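Local coordinates for protein FKBP-type peptidyl-prolyl cis-trans isomerase FkpA (PDB 1Q6H) that catalyses cis-trans isomerisation of peptidyl-proline bonds and acts as a protein-folding chaperone in the periplasm of Escherichia coli, at residues 93-107 / 202-215. Residues are numbered along the deposited sequence; the frame is centred on the assembly and turned at random.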
ATOM      1  N   GLU A  93      -4.651  -1.825  25.001  1.00 13.08           N
ATOM      2  CA  GLU A  93      -4.501  -2.264  26.390  1.00 13.83           C
ATOM      3  C   GLU A  93      -5.487  -1.567  27.305  1.00 13.33           C
ATOM      4  O   GLU A  93      -6.048  -2.183  28.212  1.00 10.72           O
ATOM      5  CB  GLU A  93      -3.076  -2.021  26.928  1.00 15.44           C
ATOM      6  CG  GLU A  93      -2.031  -2.974  26.392  1.00 18.34           C
ATOM      7  CD  GLU A  93      -2.128  -4.389  26.950  1.00 20.45           C
ATOM      8  OE1 GLU A  93      -2.729  -4.597  28.031  1.00 23.56           O
ATOM      9  OE2 GLU A  93      -1.563  -5.308  26.310  1.00 22.02           O
ATOM     10  N   LYS A  94      -5.670  -0.279  27.070  1.00 12.51           N
ATOM     11  CA  LYS A  94      -6.542   0.517  27.901  1.00 14.33           C
ATOM     12  C   LYS A  94      -7.980   0.056  27.672  1.00 13.54           C
ATOM     13  O   LYS A  94      -8.717  -0.121  28.638  1.00 14.16           O
ATOM     14  CB  LYS A  94      -6.417   2.011  27.608  1.00 14.70           C
ATOM     15  CG  LYS A  94      -7.358   2.829  28.484  1.00 16.63           C
ATOM     16  CD  LYS A  94      -7.257   4.330  28.276  1.00 18.40           C
ATOM     17  CE  LYS A  94      -8.446   5.053  28.900  1.00 20.29           C
ATOM     18  NZ  LYS A  94      -8.894   4.421  30.182  1.00 20.81           N
ATOM     19  N   ASP A  95      -8.353  -0.145  26.414  1.00 13.16           N
ATOM     20  CA  ASP A  95      -9.708  -0.579  26.099  1.00 13.97           C
ATOM     21  C   ASP A  95      -9.900  -1.972  26.708  1.00 13.98           C
ATOM     22  O   ASP A  95     -10.928  -2.264  27.293  1.00 13.58           O
ATOM     23  CB  ASP A  95      -9.956  -0.610  24.599  1.00 13.72           C
ATOM     24  CG  ASP A  95     -10.025   0.787  23.964  1.00 15.40           C
ATOM     25  OD1 ASP A  95     -10.096   1.808  24.695  1.00 16.72           O
ATOM     26  OD2 ASP A  95      -9.992   0.938  22.714  1.00 14.48           O
ATOM     27  N   ALA A  96      -8.887  -2.826  26.603  1.00 13.87           N
ATOM     28  CA  ALA A  96      -9.016  -4.151  27.167  1.00 13.15           C
ATOM     29  C   ALA A  96      -9.330  -4.098  28.679  1.00 14.29           C
ATOM     30  O   ALA A  96     -10.205  -4.826  29.163  1.00 11.21           O
ATOM     31  CB  ALA A  96      -7.790  -4.976  26.902  1.00 13.33           C
ATOM     32  N   ALA A  97      -8.624  -3.239  29.411  1.00 13.09           N
ATOM     33  CA  ALA A  97      -8.815  -3.123  30.850  1.00 12.83           C
ATOM     34  C   ALA A  97     -10.176  -2.512  31.197  1.00 12.74           C
ATOM     35  O   ALA A  97     -10.893  -3.006  32.062  1.00 11.21           O
ATOM     36  CB  ALA A  97      -7.655  -2.313  31.493  1.00 13.26           C
ATOM     37  N   ASP A  98     -10.524  -1.439  30.509  1.00 12.43           N
ATOM     38  CA  ASP A  98     -11.786  -0.757  30.739  1.00 13.85           C
ATOM     39  C   ASP A  98     -12.970  -1.696  30.463  1.00 13.15           C
ATOM     40  O   ASP A  98     -13.902  -1.786  31.259  1.00 11.43           O
ATOM     41  CB  ASP A  98     -11.885   0.496  29.854  1.00 14.74           C
ATOM     42  CG  ASP A  98     -10.922   1.597  30.274  1.00 16.28           C
ATOM     43  OD1 ASP A  98     -10.337   1.481  31.366  1.00 18.05           O
ATOM     44  OD2 ASP A  98     -10.683   2.621  29.580  1.00 18.02           O
ATOM     45  N   ASN A  99     -12.907  -2.424  29.356  1.00 13.81           N
ATOM     46  CA  ASN A  99     -13.999  -3.303  28.986  1.00 13.82           C
ATOM     47  C   ASN A  99     -14.110  -4.461  29.960  1.00 14.42           C
ATOM     48  O   ASN A  99     -15.231  -4.852  30.314  1.00 12.78           O
ATOM     49  CB  ASN A  99     -13.866  -3.783  27.534  1.00 13.99           C
ATOM     50  CG  ASN A  99     -14.144  -2.660  26.519  1.00 13.31           C
ATOM     51  OD1 ASN A  99     -14.764  -1.657  26.841  1.00 14.40           O
ATOM     52  ND2 ASN A  99     -13.662  -2.829  25.302  1.00 11.26           N
ATOM     53  N   GLU A 100     -12.967  -5.002  30.404  1.00 13.12           N
ATOM     54  CA  GLU A 100     -12.993  -6.063  31.396  1.00 13.49           C
ATOM     55  C   GLU A 100     -13.703  -5.549  32.658  1.00 13.71           C
ATOM     56  O   GLU A 100     -14.481  -6.263  33.254  1.00 12.62           O
ATOM     57  CB  GLU A 100     -11.577  -6.538  31.736  1.00 13.44           C
ATOM     58  CG  GLU A 100     -11.469  -7.747  32.680  1.00 13.92           C
ATOM     59  CD  GLU A 100     -11.541  -9.096  31.964  1.00 16.04           C
ATOM     60  OE1 GLU A 100     -11.589  -9.128  30.707  1.00 16.27           O
ATOM     61  OE2 GLU A 100     -11.556 -10.137  32.661  1.00 18.04           O
ATOM     62  N   ALA A 101     -13.409  -4.323  33.081  1.00 12.73           N
ATOM     63  CA  ALA A 101     -14.024  -3.819  34.302  1.00 12.29           C
ATOM     64  C   ALA A 101     -15.520  -3.582  34.099  1.00 12.03           C
ATOM     65  O   ALA A 101     -16.307  -4.038  34.891  1.00 11.25           O
ATOM     66  CB  ALA A 101     -13.319  -2.572  34.812  1.00 12.16           C
ATOM     67  N   LYS A 102     -15.910  -2.916  33.015  1.00 12.37           N
ATOM     68  CA  LYS A 102     -17.325  -2.625  32.770  1.00 13.16           C
ATOM     69  C   LYS A 102     -18.157  -3.901  32.620  1.00 13.27           C
ATOM     70  O   LYS A 102     -19.266  -3.990  33.138  1.00 12.48           O
ATOM     71  CB  LYS A 102     -17.500  -1.798  31.503  1.00 13.87           C
ATOM     72  CG  LYS A 102     -17.095  -0.353  31.575  1.00 13.99           C
ATOM     73  CD  LYS A 102     -16.688   0.088  30.154  1.00 16.28           C
ATOM     74  CE  LYS A 102     -16.949   1.528  29.882  1.00 16.43           C
ATOM     75  NZ  LYS A 102     -16.340   1.885  28.553  1.00 16.00           N
ATOM     76  N   GLY A 103     -17.622  -4.872  31.901  1.00 12.38           N
ATOM     77  CA  GLY A 103     -18.283  -6.140  31.697  1.00 13.58           C
ATOM     78  C   GLY A 103     -18.488  -6.939  32.974  1.00 14.87           C
ATOM     79  O   GLY A 103     -19.533  -7.561  33.185  1.00 14.41           O
ATOM     80  N   LYS A 104     -17.474  -6.940  33.825  1.00 14.69           N
ATOM     81  CA  LYS A 104     -17.556  -7.648  35.068  1.00 15.70           C
ATOM     82  C   LYS A 104     -18.650  -7.025  35.924  1.00 15.04           C
ATOM     83  O   LYS A 104     -19.358  -7.718  36.668  1.00 14.25           O
ATOM     84  CB  LYS A 104     -16.228  -7.568  35.813  1.00 16.47           C
ATOM     85  CG  LYS A 104     -16.242  -8.278  37.154  1.00 17.25           C
ATOM     86  CD  LYS A 104     -14.839  -8.426  37.758  1.00 20.17           C
ATOM     87  CE  LYS A 104     -14.888  -9.278  39.036  1.00 21.33           C
ATOM     88  NZ  LYS A 104     -13.536  -9.419  39.677  1.00 23.02           N
ATOM     89  N   GLU A 105     -18.781  -5.719  35.809  1.00 14.44           N
ATOM     90  CA  GLU A 105     -19.751  -4.983  36.607  1.00 15.84           C
ATOM     91  C   GLU A 105     -21.145  -5.310  36.087  1.00 15.20           C
ATOM     92  O   GLU A 105     -22.078  -5.557  36.859  1.00 14.41           O
ATOM     93  CB  GLU A 105     -19.458  -3.490  36.510  1.00 16.34           C
ATOM     94  CG  GLU A 105     -20.474  -2.609  37.216  1.00 20.23           C
ATOM     95  CD  GLU A 105     -20.015  -1.178  37.356  1.00 22.57           C
ATOM     96  OE1 GLU A 105     -19.636  -0.563  36.334  1.00 28.02           O
ATOM     97  OE2 GLU A 105     -20.037  -0.660  38.492  1.00 27.52           O
ATOM     98  N   TYR A 106     -21.269  -5.321  34.767  1.00 14.19           N
ATOM     99  CA  TYR A 106     -22.530  -5.638  34.118  1.00 13.17           C
ATOM    100  C   TYR A 106     -22.984  -7.041  34.477  1.00 13.34           C
ATOM    101  O   TYR A 106     -24.152  -7.245  34.848  1.00 10.73           O
ATOM    102  CB  TYR A 106     -22.366  -5.512  32.617  1.00 14.17           C
ATOM    103  CG  TYR A 106     -23.620  -5.794  31.821  1.00 13.64           C
ATOM    104  CD1 TYR A 106     -23.936  -7.084  31.439  1.00 12.44           C
ATOM    105  CD2 TYR A 106     -24.454  -4.770  31.424  1.00 12.63           C
ATOM    106  CE1 TYR A 106     -25.056  -7.350  30.696  1.00 12.61           C
ATOM    107  CE2 TYR A 106     -25.591  -5.031  30.679  1.00 13.13           C
ATOM    108  CZ  TYR A 106     -25.879  -6.326  30.317  1.00 12.05           C
ATOM    109  OH  TYR A 106     -26.999  -6.625  29.589  1.00 14.20           O
ATOM    110  N   ARG A 107     -22.067  -8.005  34.364  1.00 11.98           N
ATOM    111  CA  ARG A 107     -22.375  -9.400  34.668  1.00 12.13           C
ATOM    112  C   ARG A 107     -22.797  -9.609  36.123  1.00 12.56           C
ATOM    113  O   ARG A 107     -23.739 -10.357  36.394  1.00 14.22           O
ATOM    114  CB  ARG A 107     -21.192 -10.338  34.372  1.00 10.29           C
ATOM    115  CG  ARG A 107     -20.786 -10.381  32.924  1.00 10.10           C
ATOM    116  CD  ARG A 107     -19.922 -11.587  32.542  1.00  8.14           C
ATOM    117  NE  ARG A 107     -18.759 -11.691  33.416  1.00  9.86           N
ATOM    118  CZ  ARG A 107     -17.614 -11.028  33.270  1.00  8.86           C
ATOM    119  NH1 ARG A 107     -17.407 -10.171  32.271  1.00  7.24           N
ATOM    120  NH2 ARG A 107     -16.672 -11.201  34.172  1.00  9.85           N
ATOM    121  N   LYS A 202      -9.166 -11.061  24.928  1.00 14.87           N
ATOM    122  CA  LYS A 202      -8.503  -9.774  24.909  1.00 15.77           C
ATOM    123  C   LYS A 202      -8.353  -9.195  23.515  1.00 15.13           C
ATOM    124  O   LYS A 202      -8.438  -7.985  23.348  1.00 15.09           O
ATOM    125  CB  LYS A 202      -7.150  -9.871  25.627  1.00 17.04           C
ATOM    126  CG  LYS A 202      -6.552  -8.540  25.996  1.00 19.75           C
ATOM    127  CD  LYS A 202      -5.322  -8.701  26.869  1.00 21.33           C
ATOM    128  CE  LYS A 202      -4.588  -7.384  27.045  1.00 23.32           C
ATOM    129  NZ  LYS A 202      -3.620  -7.432  28.189  1.00 25.49           N
ATOM    130  N   ALA A 203      -8.126 -10.046  22.523  1.00 14.49           N
ATOM    131  CA  ALA A 203      -7.946  -9.575  21.156  1.00 15.65           C
ATOM    132  C   ALA A 203      -9.232  -9.046  20.556  1.00 16.24           C
ATOM    133  O   ALA A 203      -9.214  -8.056  19.820  1.00 15.84           O
ATOM    134  CB  ALA A 203      -7.425 -10.707  20.261  1.00 15.89           C
ATOM    135  N   GLY A 204     -10.342  -9.715  20.856  1.00 14.85           N
ATOM    136  CA  GLY A 204     -11.606  -9.393  20.224  1.00 14.98           C
ATOM    137  C   GLY A 204     -11.577  -9.867  18.773  1.00 15.36           C
ATOM    138  O   GLY A 204     -10.713 -10.640  18.412  1.00 16.05           O
ATOM    139  N   VAL A 205     -12.526  -9.405  17.968  1.00 15.98           N
ATOM    140  CA  VAL A 205     -12.578  -9.643  16.516  1.00 16.72           C
ATOM    141  C   VAL A 205     -13.248  -8.403  15.928  1.00 16.30           C
ATOM    142  O   VAL A 205     -13.795  -7.606  16.674  1.00 15.48           O
ATOM    143  CB  VAL A 205     -13.460 -10.843  16.168  1.00 17.14           C
ATOM    144  CG1 VAL A 205     -12.844 -12.107  16.658  1.00 18.56           C
ATOM    145  CG2 VAL A 205     -14.843 -10.661  16.762  1.00 18.50           C
ATOM    146  N   PRO A 206     -13.244  -8.221  14.613  1.00 16.45           N
ATOM    147  CA  PRO A 206     -13.944  -7.064  14.043  1.00 16.45           C
ATOM    148  C   PRO A 206     -15.390  -6.915  14.559  1.00 15.50           C
ATOM    149  O   PRO A 206     -16.166  -7.873  14.556  1.00 15.78           O
ATOM    150  CB  PRO A 206     -13.876  -7.332  12.531  1.00 17.68           C
ATOM    151  CG  PRO A 206     -12.547  -8.040  12.378  1.00 17.25           C
ATOM    152  CD  PRO A 206     -12.540  -8.996  13.579  1.00 17.16           C
ATOM    153  N   GLY A 207     -15.730  -5.724  15.044  1.00 14.82           N
ATOM    154  CA  GLY A 207     -17.047  -5.478  15.618  1.00 15.52           C
ATOM    155  C   GLY A 207     -17.153  -5.804  17.112  1.00 14.52           C
ATOM    156  O   GLY A 207     -18.119  -5.432  17.788  1.00 14.56           O
ATOM    157  N   ILE A 208     -16.158  -6.505  17.643  1.00 14.11           N
ATOM    158  CA  ILE A 208     -16.127  -6.831  19.061  1.00 12.67           C
ATOM    159  C   ILE A 208     -14.823  -6.384  19.704  1.00 13.53           C
ATOM    160  O   ILE A 208     -13.763  -6.963  19.473  1.00 12.07           O
ATOM    161  CB  ILE A 208     -16.334  -8.294  19.264  1.00 12.04           C
ATOM    162  CG1 ILE A 208     -17.671  -8.672  18.642  1.00 12.53           C
ATOM    163  CG2 ILE A 208     -16.289  -8.619  20.783  1.00 11.75           C
ATOM    164  CD1 ILE A 208     -18.028 -10.122  18.775  1.00 13.75           C
ATOM    165  N   PRO A 209     -14.895  -5.320  20.488  1.00 12.93           N
ATOM    166  CA  PRO A 209     -13.697  -4.801  21.152  1.00 12.57           C
ATOM    167  C   PRO A 209     -13.088  -5.748  22.196  1.00 11.50           C
ATOM    168  O   PRO A 209     -13.700  -6.690  22.698  1.00 11.92           O
ATOM    169  CB  PRO A 209     -14.170  -3.482  21.785  1.00 13.32           C
ATOM    170  CG  PRO A 209     -15.537  -3.186  21.143  1.00 14.16           C
ATOM    171  CD  PRO A 209     -16.093  -4.492  20.725  1.00 12.91           C
ATOM    172  N   PRO A 210     -11.818  -5.508  22.483  1.00 10.97           N
ATOM    173  CA  PRO A 210     -11.065  -6.299  23.453  1.00 10.39           C
ATOM    174  C   PRO A 210     -11.791  -6.497  24.751  1.00 10.11           C
ATOM    175  O   PRO A 210     -12.355  -5.535  25.300  1.00 11.35           O
ATOM    176  CB  PRO A 210      -9.818  -5.439  23.691  1.00 11.17           C
ATOM    177  CG  PRO A 210      -9.642  -4.703  22.455  1.00 12.77           C
ATOM    178  CD  PRO A 210     -11.006  -4.448  21.883  1.00 11.94           C
ATOM    179  N   ASN A 211     -11.748  -7.716  25.272  1.00  9.33           N
ATOM    180  CA  ASN A 211     -12.387  -8.040  26.528  1.00 10.08           C
ATOM    181  C   ASN A 211     -13.875  -7.639  26.640  1.00 10.18           C
ATOM    182  O   ASN A 211     -14.322  -7.161  27.665  1.00 10.00           O
ATOM    183  CB  ASN A 211     -11.570  -7.474  27.675  1.00 11.15           C
ATOM    184  CG  ASN A 211     -10.309  -8.283  27.928  1.00 12.95           C
ATOM    185  OD1 ASN A 211     -10.233  -9.449  27.551  1.00 13.64           O
ATOM    186  ND2 ASN A 211      -9.307  -7.656  28.546  1.00 14.28           N
ATOM    187  N   SER A 212     -14.629  -7.828  25.566  1.00  9.56           N
ATOM    188  CA  SER A 212     -16.054  -7.531  25.575  1.00  9.86           C
ATOM    189  C   SER A 212     -16.889  -8.673  26.138  1.00 10.72           C
ATOM    190  O   SER A 212     -16.770  -9.820  25.733  1.00 11.66           O
ATOM    191  CB  SER A 212     -16.568  -7.226  24.167  1.00 10.67           C
ATOM    192  OG  SER A 212     -16.003  -6.027  23.659  1.00  8.77           O
ATOM    193  N   THR A 213     -17.694  -8.344  27.125  1.00 11.69           N
ATOM    194  CA  THR A 213     -18.755  -9.233  27.542  1.00 12.03           C
ATOM    195  C   THR A 213     -19.829  -9.148  26.450  1.00 12.29           C
ATOM    196  O   THR A 213     -20.136  -8.044  25.927  1.00 11.22           O
ATOM    197  CB  THR A 213     -19.283  -8.804  28.901  1.00 13.47           C
ATOM    198  OG1 THR A 213     -18.351  -9.211  29.914  1.00 11.78           O
ATOM    199  CG2 THR A 213     -20.572  -9.540  29.258  1.00 13.70           C
ATOM    200  N   LEU A 214     -20.345 -10.309  26.048  1.00 11.51           N
ATOM    201  CA  LEU A 214     -21.326 -10.370  24.972  1.00 12.08           C
ATOM    202  C   LEU A 214     -22.707 -10.746  25.499  1.00 11.37           C
ATOM    203  O   LEU A 214     -22.822 -11.686  26.276  1.00 10.64           O
ATOM    204  CB  LEU A 214     -20.915 -11.418  23.931  1.00 12.21           C
ATOM    205  CG  LEU A 214     -19.493 -11.326  23.377  1.00 12.59           C
ATOM    206  CD1 LEU A 214     -19.274 -12.431  22.321  1.00 13.01           C
ATOM    207  CD2 LEU A 214     -19.234  -9.923  22.824  1.00 13.12           C
ATOM    208  N   VAL A 215     -23.744 -10.060  25.014  1.00 10.25           N
ATOM    209  CA  VAL A 215     -25.114 -10.380  25.363  1.00 11.67           C
ATOM    210  C   VAL A 215     -25.834 -10.995  24.162  1.00 12.54           C
ATOM    211  O   VAL A 215     -26.003 -10.326  23.136  1.00 12.25           O
ATOM    212  CB  VAL A 215     -25.884  -9.135  25.771  1.00 11.98           C
ATOM    213  CG1 VAL A 215     -27.246  -9.522  26.358  1.00 13.18           C
ATOM    214  CG2 VAL A 215     -25.073  -8.314  26.798  1.00 13.35           C
TER
HETATM  215  O   HOH W   1     -17.520  -5.554  28.335  1.00 22.05           O
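A96 and P210 bring their CA atoms to 4.8 Å, and two turns further along helix 70-112 G103 and T213 stand 5.2 Å apart, so the loop ahead of strand 214-223 runs beside the helix. This joins the long helix to the FKBP domain, at the type II beta turn P209-S212 that leads into the last strand in sequence, which pairs with 141-150 and 189-194. Two asparagines, one from each segment, donate side-chain amide hydrogen bonds to backbone carbonyls. N99 ND2 donates to P210 O at 3.0 Å, in the carbonyl plane with an N-H...O angle of 159°. N211 ND2 donates to A96 O from above the carbonyl plane; the helical bond from E100 N arrives from the opposite face, so this oxygen serves two donors. The CB atoms of A96 and P210 pack at 3.8 Å. A water bridges N99 O and T213 N. At the solvent-exposed end K202, extended beyond CG, reaches E93 OE1 with NZ in a salt bridge. Toward the strand, V215 CG2 lies 3.8 Å from Y106 OH. With no side chain on G103, T213 OG1 comes within 3.6 Å of G103 CA. R107 bends at chi3 (-53°), bringing NH1 to T213 OG1 at 2.7 Å in a bent hydrogen bond (139°) nearly in the guanidinium plane, while K104 CA sits above one face, displaced toward the rim.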